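Local coordinates for cGAS/DncV-like nucleotidyltransferase in E. coli homolog (Rhodothermus marinus SG0.5JP17-172, PDB 6E0L), which uses magnesium to make the cyclic dinucleotide 3',3'-cUAMP, a second messenger of a CBASS antiphage defence system, from UTP and ATP, at residues Q66-F71 with C133-K138; G115-K120 with M153-P158; D148-M153 with V165-L170. All blocks are in the same frame, centred on the assembly; numbering follows the deposited sequence.

Interaction 1: Q66-F71 with C133-K138; sequences QLNSVF and CIQYRK
Two backbone hydrogen bonds join strand 66-68 to strand 133-138 in parallel: L67 N gives to C133 O at 3.0 Å, and Q135 N gives to L67 O at 2.9 Å.

The polar side chains form a relay. N68 OD1 accepts from two amides: Q66 NE2 lies in its carbonyl plane, on a lone pair, whereas Q135 NE2, 2.8 Å from N68 OD1, sits above that plane although its own N-H points straight (169°). The other end of the Q135 amide, OE1, accepts a hydrogen bond from R137 NE, in the guanidinium plane. Glutamine suits this place because it can give and accept at once, and its extended chain, with CG anti to N (chi1 -178°), spans the gap between N68 and R137.

With NE so held, the guanidinium lies flat on F71, planes 1° apart, with R137 CZ 3.6 Å from the ring centroid in a cation-pi stack. R137 CD adds a CH-pi contact over the same face, while F85 meets F71 edge-to-face.

Apolar packing occupies the sheet face of L67 and I134. L67 CB touches I134 CD1 at 3.5 Å, and F95 of helix 92-107 covers both residues. On the other face, Q66 CB rests on C133 SG.

Parallel pairing of strands 61-68 and 127-138, with helix 92-107 packed on the L67/I134 face, is characteristic of the central mixed sheet of the nucleotidyltransferase fold.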
loop_
_atom_site.group_PDB
_atom_site.type_symbol
_atom_site.label_atom_id
_atom_site.label_comp_id
_atom_site.label_asym_id
_atom_site.label_seq_id
_atom_site.Cartn_x
_atom_site.Cartn_y
_atom_site.Cartn_z
ATOM N N GLN A 66 7.547 -12.466 4.127
ATOM C CA GLN A 66 8.746 -11.736 4.509
ATOM C C GLN A 66 9.669 -12.651 5.297
ATOM O O GLN A 66 9.286 -13.173 6.347
ATOM C CB GLN A 66 8.394 -10.520 5.360
ATOM C CG GLN A 66 9.616 -9.792 5.904
ATOM C CD GLN A 66 9.262 -8.490 6.569
ATOM O OE1 GLN A 66 8.408 -7.739 6.098
ATOM N NE2 GLN A 66 9.928 -8.206 7.673
ATOM N N LEU A 67 10.896 -12.807 4.816
ATOM C CA LEU A 67 11.892 -13.588 5.535
ATOM C C LEU A 67 12.558 -12.715 6.587
ATOM O O LEU A 67 12.985 -11.595 6.289
ATOM C CB LEU A 67 12.935 -14.145 4.570
ATOM C CG LEU A 67 13.979 -15.062 5.218
ATOM C CD1 LEU A 67 13.313 -16.322 5.684
ATOM C CD2 LEU A 67 15.104 -15.398 4.260
ATOM N N ASN A 68 12.605 -13.201 7.827
ATOM C CA ASN A 68 13.205 -12.439 8.910
ATOM C C ASN A 68 14.437 -13.111 9.499
ATOM O O ASN A 68 15.071 -12.535 10.388
ATOM C CB ASN A 68 12.182 -12.174 10.024
ATOM C CG ASN A 68 11.120 -11.174 9.603
ATOM O OD1 ASN A 68 11.427 -10.104 9.058
ATOM N ND2 ASN A 68 9.868 -11.519 9.836
ATOM N N SER A 69 14.829 -14.282 9.003
ATOM C CA SER A 69 16.025 -14.918 9.533
ATOM C C SER A 69 17.261 -14.221 8.990
ATOM O O SER A 69 18.361 -14.382 9.537
ATOM C CB SER A 69 16.063 -16.414 9.218
ATOM O OG SER A 69 16.045 -16.634 7.825
ATOM N N VAL A 70 17.113 -13.456 7.912
ATOM C CA VAL A 70 18.231 -12.678 7.411
ATOM C C VAL A 70 17.670 -11.306 7.069
ATOM O O VAL A 70 16.456 -11.118 6.950
ATOM C CB VAL A 70 18.869 -13.316 6.151
ATOM C CG1 VAL A 70 19.346 -14.740 6.445
ATOM C CG2 VAL A 70 17.910 -13.303 5.006
ATOM N N PHE A 71 18.568 -10.339 6.904
ATOM C CA PHE A 71 18.111 -8.996 6.605
ATOM C C PHE A 71 19.128 -8.312 5.717
ATOM O O PHE A 71 20.330 -8.533 5.853
ATOM C CB PHE A 71 17.883 -8.138 7.857
ATOM C CG PHE A 71 19.059 -8.101 8.791
ATOM C CD1 PHE A 71 19.276 -9.106 9.721
ATOM C CD2 PHE A 71 19.959 -7.045 8.722
ATOM C CE1 PHE A 71 20.370 -9.065 10.565
ATOM C CE2 PHE A 71 21.053 -6.997 9.567
ATOM C CZ PHE A 71 21.257 -8.011 10.491
ATOM N N CYS A 133 9.829 -11.019 -0.059
ATOM C CA CYS A 133 10.728 -9.949 0.319
ATOM C C CYS A 133 11.569 -10.419 1.481
ATOM O O CYS A 133 11.225 -11.383 2.171
ATOM C CB CYS A 133 9.965 -8.663 0.672
ATOM S SG CYS A 133 8.766 -8.849 2.024
ATOM N N ILE A 134 12.629 -9.663 1.746
ATOM C CA ILE A 134 13.506 -9.922 2.875
ATOM C C ILE A 134 13.431 -8.720 3.799
ATOM O O ILE A 134 13.319 -7.583 3.335
ATOM C CB ILE A 134 14.963 -10.092 2.371
ATOM C CG1 ILE A 134 15.132 -11.322 1.467
ATOM C CG2 ILE A 134 15.941 -10.222 3.527
ATOM C CD1 ILE A 134 14.918 -12.607 2.123
ATOM N N GLN A 135 13.507 -8.971 5.103
ATOM C CA GLN A 135 13.549 -7.877 6.059
ATOM C C GLN A 135 14.637 -6.890 5.653
ATOM O O GLN A 135 15.716 -7.292 5.215
ATOM C CB GLN A 135 13.846 -8.414 7.459
ATOM C CG GLN A 135 13.872 -7.346 8.525
ATOM C CD GLN A 135 14.291 -7.897 9.862
ATOM O OE1 GLN A 135 15.277 -7.454 10.448
ATOM N NE2 GLN A 135 13.546 -8.875 10.354
ATOM N N TYR A 136 14.319 -5.602 5.724
ATOM C CA TYR A 136 15.255 -4.512 5.463
ATOM C C TYR A 136 15.417 -3.651 6.707
ATOM O O TYR A 136 14.424 -3.265 7.331
ATOM C CB TYR A 136 14.827 -3.658 4.255
ATOM C CG TYR A 136 15.813 -2.540 3.961
ATOM C CD1 TYR A 136 16.949 -2.751 3.188
ATOM C CD2 TYR A 136 15.573 -1.249 4.418
ATOM C CE1 TYR A 136 17.839 -1.723 2.941
ATOM C CE2 TYR A 136 16.449 -0.225 4.166
ATOM C CZ TYR A 136 17.577 -0.462 3.420
ATOM O OH TYR A 136 18.464 0.559 3.164
ATOM N N ARG A 137 16.667 -3.368 7.078
ATOM C CA ARG A 137 16.962 -2.512 8.217
ATOM C C ARG A 137 17.595 -1.232 7.708
ATOM O O ARG A 137 18.690 -1.262 7.135
ATOM C CB ARG A 137 17.896 -3.195 9.204
ATOM C CG ARG A 137 17.287 -4.412 9.841
ATOM C CD ARG A 137 18.169 -4.926 10.909
ATOM N NE ARG A 137 17.655 -6.169 11.459
ATOM C CZ ARG A 137 18.245 -6.816 12.449
ATOM N NH1 ARG A 137 19.360 -6.318 12.975
ATOM N NH2 ARG A 137 17.731 -7.947 12.899
ATOM N N LYS A 138 16.919 -0.117 7.971
ATOM C CA LYS A 138 17.390 1.226 7.669
ATOM C C LYS A 138 18.030 1.801 8.914
ATOM O O LYS A 138 17.331 2.108 9.885
ATOM C CB LYS A 138 16.274 2.150 7.195
ATOM C CG LYS A 138 16.828 3.560 6.897
ATOM C CD LYS A 138 15.818 4.460 6.184
ATOM C CE LYS A 138 14.549 4.630 7.019
ATOM N NZ LYS A 138 13.581 5.613 6.428
#

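Interaction 2: G115-K120 with M153-P158; sequences GRKTLK and MTFYVP. With 2KH (5'-O-[(S)-hydroxy{[(S)-hydroxy(phosphonooxy)phosphoryl]amino}phosphoryl]uridine), chain D.
The F155 ring packs beside both K117 and the uracil of the bound UTP analogue. Uracil N3 lies at the ring's edge, near its plane, 4.0 Å from F155 CZ, while K117 CB approaches obliquely, 3.9 Å from F155 CE2. The uracil in turn has the extended K117 chain over one face: K117 CD passes above the plane just beyond the C5-C6 edge, 3.7 Å from C6 of the base. F155 CB points toward G115-K120, and chi1 of 53° sets CG between the backbone N and the carbonyl carbon, which puts CE2 beside K117 and CZ beside the base. An aromatic side chain suits this site, being broad enough to touch both the lysine's aliphatic stem and the base; W92 of helix 92-107 and V131 of strand 127-138 also pack on it.

The rest of the direct contact is small and made by V157: CG1 packs against R116 O, 3.5 Å away, and CG2 lies near K117 CG. Further out, K117 NZ makes a weak, long ion pair with E265.

R116, K117, T118 and K120 supply the grip on the gamma-phosphate. R116 N donates to O1G at 3.1 Å, K117 N makes a weak bond to O3G, and T118 OG1 donates to the same O3G at 3.1 Å. K120 NZ binds O2G at 2.8 Å and also forms a salt bridge with D129, a magnesium ligand, so the lysine spans phosphate and metal site. Backbone N-H groups, a hydroxyl and an ammonium suit a phosphate that is probably fully ionised. G115, with no side chain, lets the backbone come close to the gamma-phosphate; its N also bonds T118 O, bracing the turn.

A backbone turn cradling the gamma-phosphate while strand 150-157 supplies an aromatic beside the base is part of the UTP pocket of this CD-NTase, which N166 and Q46 complete.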
loop_
_atom_site.group_PDB
_atom_site.type_symbol
_atom_site.label_atom_id
_atom_site.label_comp_id
_atom_site.label_asym_id
_atom_site.label_seq_id
_atom_site.Cartn_x
_atom_site.Cartn_y
_atom_site.Cartn_z
ATOM N N GLY A 115 5.182 -12.775 -11.536
ATOM C CA GLY A 115 4.954 -11.453 -12.069
ATOM C C GLY A 115 6.223 -10.616 -11.970
ATOM O O GLY A 115 7.265 -11.067 -11.500
ATOM N N ARG A 116 6.101 -9.361 -12.407
ATOM C CA ARG A 116 7.233 -8.432 -12.405
ATOM C C ARG A 116 7.795 -8.219 -11.006
ATOM O O ARG A 116 9.017 -8.248 -10.806
ATOM C CB ARG A 116 6.822 -7.099 -13.025
ATOM C CG ARG A 116 6.383 -7.207 -14.482
ATOM C CD ARG A 116 7.531 -7.602 -15.410
ATOM N NE ARG A 116 7.101 -7.634 -16.808
ATOM C CZ ARG A 116 7.873 -8.018 -17.824
ATOM N NH1 ARG A 116 9.129 -8.410 -17.616
ATOM N NH2 ARG A 116 7.387 -8.009 -19.058
ATOM N N LYS A 117 6.922 -8.016 -10.026
ATOM C CA LYS A 117 7.332 -7.703 -8.669
ATOM C C LYS A 117 6.779 -8.681 -7.646
ATOM O O LYS A 117 7.100 -8.571 -6.457
ATOM C CB LYS A 117 6.788 -6.319 -8.286
ATOM C CG LYS A 117 7.335 -5.137 -9.041
ATOM C CD LYS A 117 6.618 -3.866 -8.604
ATOM C CE LYS A 117 7.359 -2.628 -9.060
ATOM N NZ LYS A 117 6.420 -1.492 -9.193
ATOM N N THR A 118 5.927 -9.600 -8.063
ATOM C CA THR A 118 5.196 -10.461 -7.154
ATOM C C THR A 118 5.069 -11.847 -7.752
ATOM O O THR A 118 5.321 -12.064 -8.935
ATOM C CB THR A 118 3.793 -9.908 -6.850
ATOM O OG1 THR A 118 3.062 -9.789 -8.072
ATOM C CG2 THR A 118 3.860 -8.532 -6.204
ATOM N N LEU A 119 4.657 -12.781 -6.909
ATOM C CA LEU A 119 4.157 -14.072 -7.353
ATOM C C LEU A 119 2.647 -13.903 -7.363
ATOM O O LEU A 119 2.077 -13.368 -6.407
ATOM C CB LEU A 119 4.549 -15.214 -6.411
ATOM C CG LEU A 119 5.910 -15.877 -6.580
ATOM C CD1 LEU A 119 6.171 -16.719 -5.374
ATOM C CD2 LEU A 119 5.894 -16.724 -7.826
ATOM N N LYS A 120 2.017 -14.235 -8.477
ATOM C CA LYS A 120 0.573 -14.146 -8.584
ATOM C C LYS A 120 -0.039 -15.521 -8.380
ATOM O O LYS A 120 0.342 -16.483 -9.059
ATOM C CB LYS A 120 0.205 -13.574 -9.949
ATOM C CG LYS A 120 0.591 -12.097 -10.078
ATOM C CD LYS A 120 -0.060 -11.446 -11.302
ATOM C CE LYS A 120 -0.398 -9.974 -11.073
ATOM N NZ LYS A 120 0.763 -9.200 -10.598
ATOM N N MET A 153 11.117 -3.919 4.332
ATOM C CA MET A 153 11.424 -5.124 3.588
ATOM C C MET A 153 11.896 -4.711 2.210
ATOM O O MET A 153 11.755 -3.558 1.803
ATOM C CB MET A 153 10.218 -6.064 3.477
ATOM C CG MET A 153 8.902 -5.437 2.947
ATOM S SD MET A 153 8.896 -5.177 1.141
ATOM C CE MET A 153 7.152 -5.425 0.766
ATOM N N THR A 154 12.486 -5.661 1.497
ATOM C CA THR A 154 13.024 -5.344 0.187
ATOM C C THR A 154 12.900 -6.548 -0.726
ATOM O O THR A 154 12.911 -7.694 -0.277
ATOM C CB THR A 154 14.496 -4.863 0.264
ATOM O OG1 THR A 154 14.888 -4.366 -1.021
ATOM C CG2 THR A 154 15.450 -5.957 0.701
ATOM N N PHE A 155 12.813 -6.279 -2.023
ATOM C CA PHE A 155 12.733 -7.362 -2.981
ATOM C C PHE A 155 13.388 -6.884 -4.260
ATOM O O PHE A 155 13.455 -5.684 -4.542
ATOM C CB PHE A 155 11.284 -7.826 -3.270
ATOM C CG PHE A 155 10.342 -6.723 -3.671
ATOM C CD1 PHE A 155 9.665 -5.966 -2.728
ATOM C CD2 PHE A 155 10.103 -6.474 -5.010
ATOM C CE1 PHE A 155 8.790 -4.960 -3.121
ATOM C CE2 PHE A 155 9.228 -5.461 -5.413
ATOM C CZ PHE A 155 8.579 -4.714 -4.474
ATOM N N TYR A 156 13.799 -7.843 -5.068
ATOM C CA TYR A 156 14.465 -7.556 -6.324
ATOM C C TYR A 156 13.451 -7.622 -7.455
ATOM O O TYR A 156 12.499 -8.403 -7.406
ATOM C CB TYR A 156 15.610 -8.557 -6.545
ATOM C CG TYR A 156 16.539 -8.256 -7.702
ATOM C CD1 TYR A 156 17.343 -7.130 -7.706
ATOM C CD2 TYR A 156 16.624 -9.127 -8.778
ATOM C CE1 TYR A 156 18.197 -6.861 -8.773
ATOM C CE2 TYR A 156 17.470 -8.877 -9.839
ATOM C CZ TYR A 156 18.250 -7.743 -9.833
ATOM O OH TYR A 156 19.086 -7.503 -10.883
ATOM N N VAL A 157 13.645 -6.773 -8.463
ATOM C CA VAL A 157 12.800 -6.801 -9.657
ATOM C C VAL A 157 13.689 -7.247 -10.811
ATOM O O VAL A 157 14.446 -6.434 -11.353
ATOM C CB VAL A 157 12.166 -5.420 -9.916
ATOM C CG1 VAL A 157 11.166 -5.465 -11.056
ATOM C CG2 VAL A 157 11.496 -4.918 -8.655
ATOM N N PRO A 158 13.651 -8.525 -11.198
ATOM C CA PRO A 158 14.602 -9.005 -12.214
ATOM C C PRO A 158 14.488 -8.330 -13.566
ATOM O O PRO A 158 15.509 -8.163 -14.244
ATOM C CB PRO A 158 14.281 -10.504 -12.301
ATOM C CG PRO A 158 13.815 -10.836 -10.940
ATOM C CD PRO A 158 13.004 -9.644 -10.491
HETATM P PA 2KH D . 2.413 -2.814 -10.062
HETATM O O1A 2KH D . 1.069 -3.090 -10.725
HETATM O O2A 2KH D . 2.506 -1.352 -9.687
HETATM N N3A 2KH D . 3.704 -3.203 -11.099
HETATM O "O5'" 2KH D . 2.577 -3.727 -8.690
HETATM P PB 2KH D . 3.462 -4.284 -12.395
HETATM O O1B 2KH D . 4.270 -3.813 -13.589
HETATM O O2B 2KH D . 1.984 -4.359 -12.753
HETATM O O3B 2KH D . 4.015 -5.777 -11.927
HETATM P PG 2KH D . 3.120 -7.162 -11.728
HETATM O O1G 2KH D . 3.288 -8.061 -12.944
HETATM O O2G 2KH D . 1.662 -6.773 -11.576
HETATM O O3G 2KH D . 3.620 -7.874 -10.480
HETATM C "C5'" 2KH D . 2.108 -5.056 -8.676
HETATM C "C4'" 2KH D . 1.975 -5.515 -7.222
HETATM O "O4'" 2KH D . 3.154 -5.426 -6.642
HETATM C "C1'" 2KH D . 2.918 -4.961 -5.124
HETATM C "C2'" 2KH D . 1.598 -4.636 -4.999
HETATM O "O2'" 2KH D . 0.850 -5.698 -4.257
HETATM C "C3'" 2KH D . 1.066 -4.513 -6.423
HETATM O "O3'" 2KH D . -0.231 -4.883 -6.510
HETATM N N1 2KH D . 3.832 -3.900 -4.855
HETATM C C6 2KH D . 4.170 -2.960 -5.914
HETATM C C2 2KH D . 4.482 -3.740 -3.520
HETATM O O2 2KH D . 4.236 -4.487 -2.632
HETATM N N3 2KH D . 5.447 -2.624 -3.275
HETATM C C4 2KH D . 5.784 -1.681 -4.336
HETATM O O4 2KH D . 6.553 -0.797 -4.146
HETATM C C5 2KH D . 5.138 -1.842 -5.672
#

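Interaction 3: D148-M153 with V165-L170; sequences DYIEGM and VNYPKL. With 2KH (5'-O-[(S)-hydroxy{[(S)-hydroxy(phosphonooxy)phosphoryl]amino}phosphoryl]uridine), chain D; APC (diphosphomethylphosphonic acid adenosyl ester), chain C.
M153 and N166 lie side by side and point the same way from adjacent antiparallel strands, forming a hydrogen-bonded pair: M153 N gives to N166 O at 2.9 Å and N166 N returns to M153 O at 3.0 Å. The bent methionine chain, with CG between N and carbonyl carbon (chi1 52°), brings SD within 3.7 Å of N166 CB. Flexible and apolar, it packs along the asparagine stem and touches P168 CD with its CG.

The N166 amide continues to the UTP analogue, pairing with the uracil edge: OD1 faces N3, modelled so close that the detail of this bond is doubtful, and ND2 gives to O4 at 3.2 Å. An amide suits this edge because it carries both an acceptor and a donor. ND2 also makes a weak bond to V165 O.

The Y167 ring turns its edge to E151 O, which lies near its plane, 3.5 Å from CD1. Glycine suits the next place: bare of a side chain, G152 CA comes within 3.5 Å of Y167 CD1 and close to N166 O. I150 crosses both Y167 and L170 at about a right angle, its CG2 3.6 Å from L170 CD1.

E151 and K169 meet in a salt bridge, NZ 2.9 Å from OE2, on the syn lone pair. K169 NZ has a further salt bridge to E42, and E151 OE2 also accepts from Q66 NE2.

Y167, at the N-cap position, links the 150-157/162-166 hairpin to helix 168-181, whose first turn packs against strand 150-157 and, through P168 and K169, against Y44 of strand 42-46.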
loop_
_atom_site.group_PDB
_atom_site.type_symbol
_atom_site.label_atom_id
_atom_site.label_comp_id
_atom_site.label_asym_id
_atom_site.label_seq_id
_atom_site.Cartn_x
_atom_site.Cartn_y
_atom_site.Cartn_z
ATOM N N ASP A 148 19.206 0.245 16.782
ATOM C CA ASP A 148 18.626 1.515 16.383
ATOM C C ASP A 148 18.474 1.463 14.867
ATOM O O ASP A 148 19.374 1.843 14.120
ATOM C CB ASP A 148 19.468 2.677 16.887
ATOM C CG ASP A 148 18.837 4.020 16.584
ATOM O OD1 ASP A 148 17.734 4.050 15.993
ATOM O OD2 ASP A 148 19.431 5.052 16.958
ATOM N N TYR A 149 17.341 0.937 14.403
ATOM C CA TYR A 149 17.075 0.923 12.972
ATOM C C TYR A 149 15.572 0.910 12.748
ATOM O O TYR A 149 14.786 0.670 13.663
ATOM C CB TYR A 149 17.685 -0.299 12.266
ATOM C CG TYR A 149 17.159 -1.636 12.760
ATOM C CD1 TYR A 149 16.002 -2.193 12.213
ATOM C CD2 TYR A 149 17.809 -2.341 13.760
ATOM C CE1 TYR A 149 15.517 -3.413 12.651
ATOM C CE2 TYR A 149 17.328 -3.558 14.204
ATOM C CZ TYR A 149 16.189 -4.086 13.648
ATOM O OH TYR A 149 15.712 -5.292 14.084
ATOM N N ILE A 150 15.188 1.235 11.522
ATOM C CA ILE A 150 13.799 1.196 11.083
ATOM C C ILE A 150 13.642 0.008 10.159
ATOM O O ILE A 150 14.438 -0.170 9.226
ATOM C CB ILE A 150 13.370 2.507 10.398
ATOM C CG1 ILE A 150 13.437 3.664 11.401
ATOM C CG2 ILE A 150 11.973 2.365 9.777
ATOM C CD1 ILE A 150 13.265 5.028 10.785
ATOM N N GLU A 151 12.632 -0.813 10.433
ATOM C CA GLU A 151 12.451 -2.066 9.722
ATOM C C GLU A 151 11.496 -1.892 8.556
ATOM O O GLU A 151 10.368 -1.408 8.722
ATOM C CB GLU A 151 11.892 -3.151 10.646
ATOM C CG GLU A 151 11.879 -4.512 9.991
ATOM C CD GLU A 151 11.031 -5.532 10.733
ATOM O OE1 GLU A 151 11.311 -5.783 11.922
ATOM O OE2 GLU A 151 10.073 -6.068 10.125
ATOM N N GLY A 152 11.936 -2.332 7.394
ATOM C CA GLY A 152 11.084 -2.483 6.239
ATOM C C GLY A 152 11.313 -3.847 5.639
ATOM O O GLY A 152 11.737 -4.786 6.315
ATOM N N MET A 153 11.117 -3.919 4.332
ATOM C CA MET A 153 11.424 -5.124 3.588
ATOM C C MET A 153 11.896 -4.711 2.210
ATOM O O MET A 153 11.755 -3.558 1.803
ATOM C CB MET A 153 10.218 -6.064 3.477
ATOM C CG MET A 153 8.902 -5.437 2.947
ATOM S SD MET A 153 8.896 -5.177 1.141
ATOM C CE MET A 153 7.152 -5.425 0.766
ATOM N N VAL A 165 12.447 -0.997 -1.742
ATOM C CA VAL A 165 12.288 -1.005 -0.291
ATOM C C VAL A 165 10.914 -0.436 0.050
ATOM O O VAL A 165 10.552 0.653 -0.406
ATOM C CB VAL A 165 13.388 -0.207 0.431
ATOM C CG1 VAL A 165 13.109 -0.212 1.927
ATOM C CG2 VAL A 165 14.783 -0.790 0.138
ATOM N N ASN A 166 10.135 -1.202 0.807
ATOM C CA ASN A 166 8.825 -0.793 1.271
ATOM C C ASN A 166 8.784 -0.909 2.785
ATOM O O ASN A 166 9.579 -1.620 3.398
ATOM C CB ASN A 166 7.708 -1.685 0.702
ATOM C CG ASN A 166 7.500 -1.521 -0.802
ATOM O OD1 ASN A 166 6.867 -2.364 -1.436
ATOM N ND2 ASN A 166 8.014 -0.446 -1.368
ATOM N N TYR A 167 7.800 -0.250 3.374
ATOM C CA TYR A 167 7.608 -0.218 4.823
ATOM C C TYR A 167 6.134 -0.488 5.122
ATOM O O TYR A 167 5.456 0.312 5.776
ATOM C CB TYR A 167 8.079 1.109 5.416
ATOM C CG TYR A 167 9.538 1.414 5.187
ATOM C CD1 TYR A 167 10.495 0.969 6.103
ATOM C CD2 TYR A 167 9.972 2.143 4.076
ATOM C CE1 TYR A 167 11.843 1.234 5.919
ATOM C CE2 TYR A 167 11.319 2.413 3.892
ATOM C CZ TYR A 167 12.248 1.953 4.820
ATOM O OH TYR A 167 13.588 2.213 4.652
ATOM N N PRO A 168 5.616 -1.645 4.690
ATOM C CA PRO A 168 4.166 -1.892 4.830
ATOM C C PRO A 168 3.694 -1.928 6.256
ATOM O O PRO A 168 2.557 -1.525 6.523
ATOM C CB PRO A 168 3.967 -3.257 4.152
ATOM C CG PRO A 168 5.326 -3.945 4.308
ATOM C CD PRO A 168 6.338 -2.831 4.184
ATOM N N LYS A 169 4.514 -2.404 7.191
ATOM C CA LYS A 169 4.064 -2.437 8.580
ATOM C C LYS A 169 3.876 -1.022 9.100
ATOM O O LYS A 169 2.943 -0.745 9.854
ATOM C CB LYS A 169 5.067 -3.195 9.448
ATOM C CG LYS A 169 5.266 -4.662 9.068
ATOM C CD LYS A 169 6.291 -5.343 10.009
ATOM C CE LYS A 169 6.487 -6.812 9.656
ATOM N NZ LYS A 169 7.522 -7.456 10.502
ATOM N N LEU A 170 4.775 -0.118 8.712
ATOM C CA LEU A 170 4.662 1.274 9.130
ATOM C C LEU A 170 3.501 1.982 8.429
ATOM O O LEU A 170 2.824 2.824 9.034
ATOM C CB LEU A 170 5.981 1.996 8.850
ATOM C CG LEU A 170 7.139 1.507 9.721
ATOM C CD1 LEU A 170 8.421 2.249 9.355
ATOM C CD2 LEU A 170 6.811 1.660 11.210
HETATM P PA 2KH D . 2.413 -2.814 -10.062
HETATM O O1A 2KH D . 1.069 -3.090 -10.725
HETATM O O2A 2KH D . 2.506 -1.352 -9.687
HETATM N N3A 2KH D . 3.704 -3.203 -11.099
HETATM O "O5'" 2KH D . 2.577 -3.727 -8.690
HETATM P PB 2KH D . 3.462 -4.284 -12.395
HETATM O O1B 2KH D . 4.270 -3.813 -13.589
HETATM O O2B 2KH D . 1.984 -4.359 -12.753
HETATM O O3B 2KH D . 4.015 -5.777 -11.927
HETATM P PG 2KH D . 3.120 -7.162 -11.728
HETATM O O1G 2KH D . 3.288 -8.061 -12.944
HETATM O O2G 2KH D . 1.662 -6.773 -11.576
HETATM O O3G 2KH D . 3.620 -7.874 -10.480
HETATM C "C5'" 2KH D . 2.108 -5.056 -8.676
HETATM C "C4'" 2KH D . 1.975 -5.515 -7.222
HETATM O "O4'" 2KH D . 3.154 -5.426 -6.642
HETATM C "C1'" 2KH D . 2.918 -4.961 -5.124
HETATM C "C2'" 2KH D . 1.598 -4.636 -4.999
HETATM O "O2'" 2KH D . 0.850 -5.698 -4.257
HETATM C "C3'" 2KH D . 1.066 -4.513 -6.423
HETATM O "O3'" 2KH D . -0.231 -4.883 -6.510
HETATM N N1 2KH D . 3.832 -3.900 -4.855
HETATM C C6 2KH D . 4.170 -2.960 -5.914
HETATM C C2 2KH D . 4.482 -3.740 -3.520
HETATM O O2 2KH D . 4.236 -4.487 -2.632
HETATM N N3 2KH D . 5.447 -2.624 -3.275
HETATM C C4 2KH D . 5.784 -1.681 -4.336
HETATM O O4 2KH D . 6.553 -0.797 -4.146
HETATM C C5 2KH D . 5.138 -1.842 -5.672
HETATM P PG APC C . -6.845 -1.174 -4.054
HETATM O O1G APC C . -8.008 -1.315 -3.116
HETATM O O2G APC C . -7.234 -0.465 -5.336
HETATM O O3G APC C . -6.241 -2.517 -4.354
HETATM P PB APC C . -4.436 -0.745 -2.456
HETATM O O1B APC C . -4.545 -2.242 -2.257
HETATM O O2B APC C . -4.494 -0.051 -1.118
HETATM O O3B APC C . -5.748 -0.239 -3.285
HETATM P PA APC C . -2.277 -1.623 -4.454
HETATM O O1A APC C . -3.239 -2.786 -4.510
HETATM O O2A APC C . -1.905 -1.160 -5.849
HETATM C C3A APC C . -2.944 -0.241 -3.417
HETATM O "O5'" APC C . -0.895 -2.132 -3.711
HETATM C "C5'" APC C . -1.081 -2.748 -2.470
HETATM C "C4'" APC C . 0.114 -2.435 -1.538
HETATM O "O4'" APC C . 1.246 -2.606 -2.184
HETATM C "C3'" APC C . 0.110 -0.950 -1.099
HETATM O "O3'" APC C . -0.725 -0.696 -0.032
HETATM C "C2'" APC C . 1.602 -0.801 -0.704
HETATM O "O2'" APC C . 1.761 -1.403 0.671
HETATM C "C1'" APC C . 2.257 -1.471 -1.635
HETATM N N9 APC C . 2.473 -0.610 -2.759
HETATM C C8 APC C . 1.815 -0.502 -3.921
HETATM N N7 APC C . 2.380 0.463 -4.639
HETATM C C5 APC C . 3.412 0.948 -3.925
HETATM C C6 APC C . 4.313 1.941 -4.211
HETATM N N6 APC C . 4.476 2.810 -5.359
HETATM N N1 APC C . 5.252 2.250 -3.336
HETATM C C2 APC C . 5.315 1.586 -2.150
HETATM N N3 APC C . 4.424 0.604 -1.855
HETATM C C4 APC C . 3.469 0.290 -2.756
#

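How the interactions relate
Interactions 2 and 3 both use strand 150-157, which pairs with strand 127-138 on one side and strand 162-166 on the other; interaction 1 lies on the first of these neighbours, strand 127-138. Interaction 1 joins interaction 2 through a probable hydrogen bond from T154 N to I134 O (2.8 Å) and interaction 3 through one from G152 N to Y136 O (2.7 Å). Interactions 2 and 3 share M153 and grip opposite ends of the UTP analogue, 115-120 its gamma-phosphate and N166 its base; F155 CE1 lies 3.6 Å from N166 OD1. Interaction 1 stands behind this pocket, the C133 side chain about 8 Å from the UTP analogue and about 7 Å from the N166 side chain.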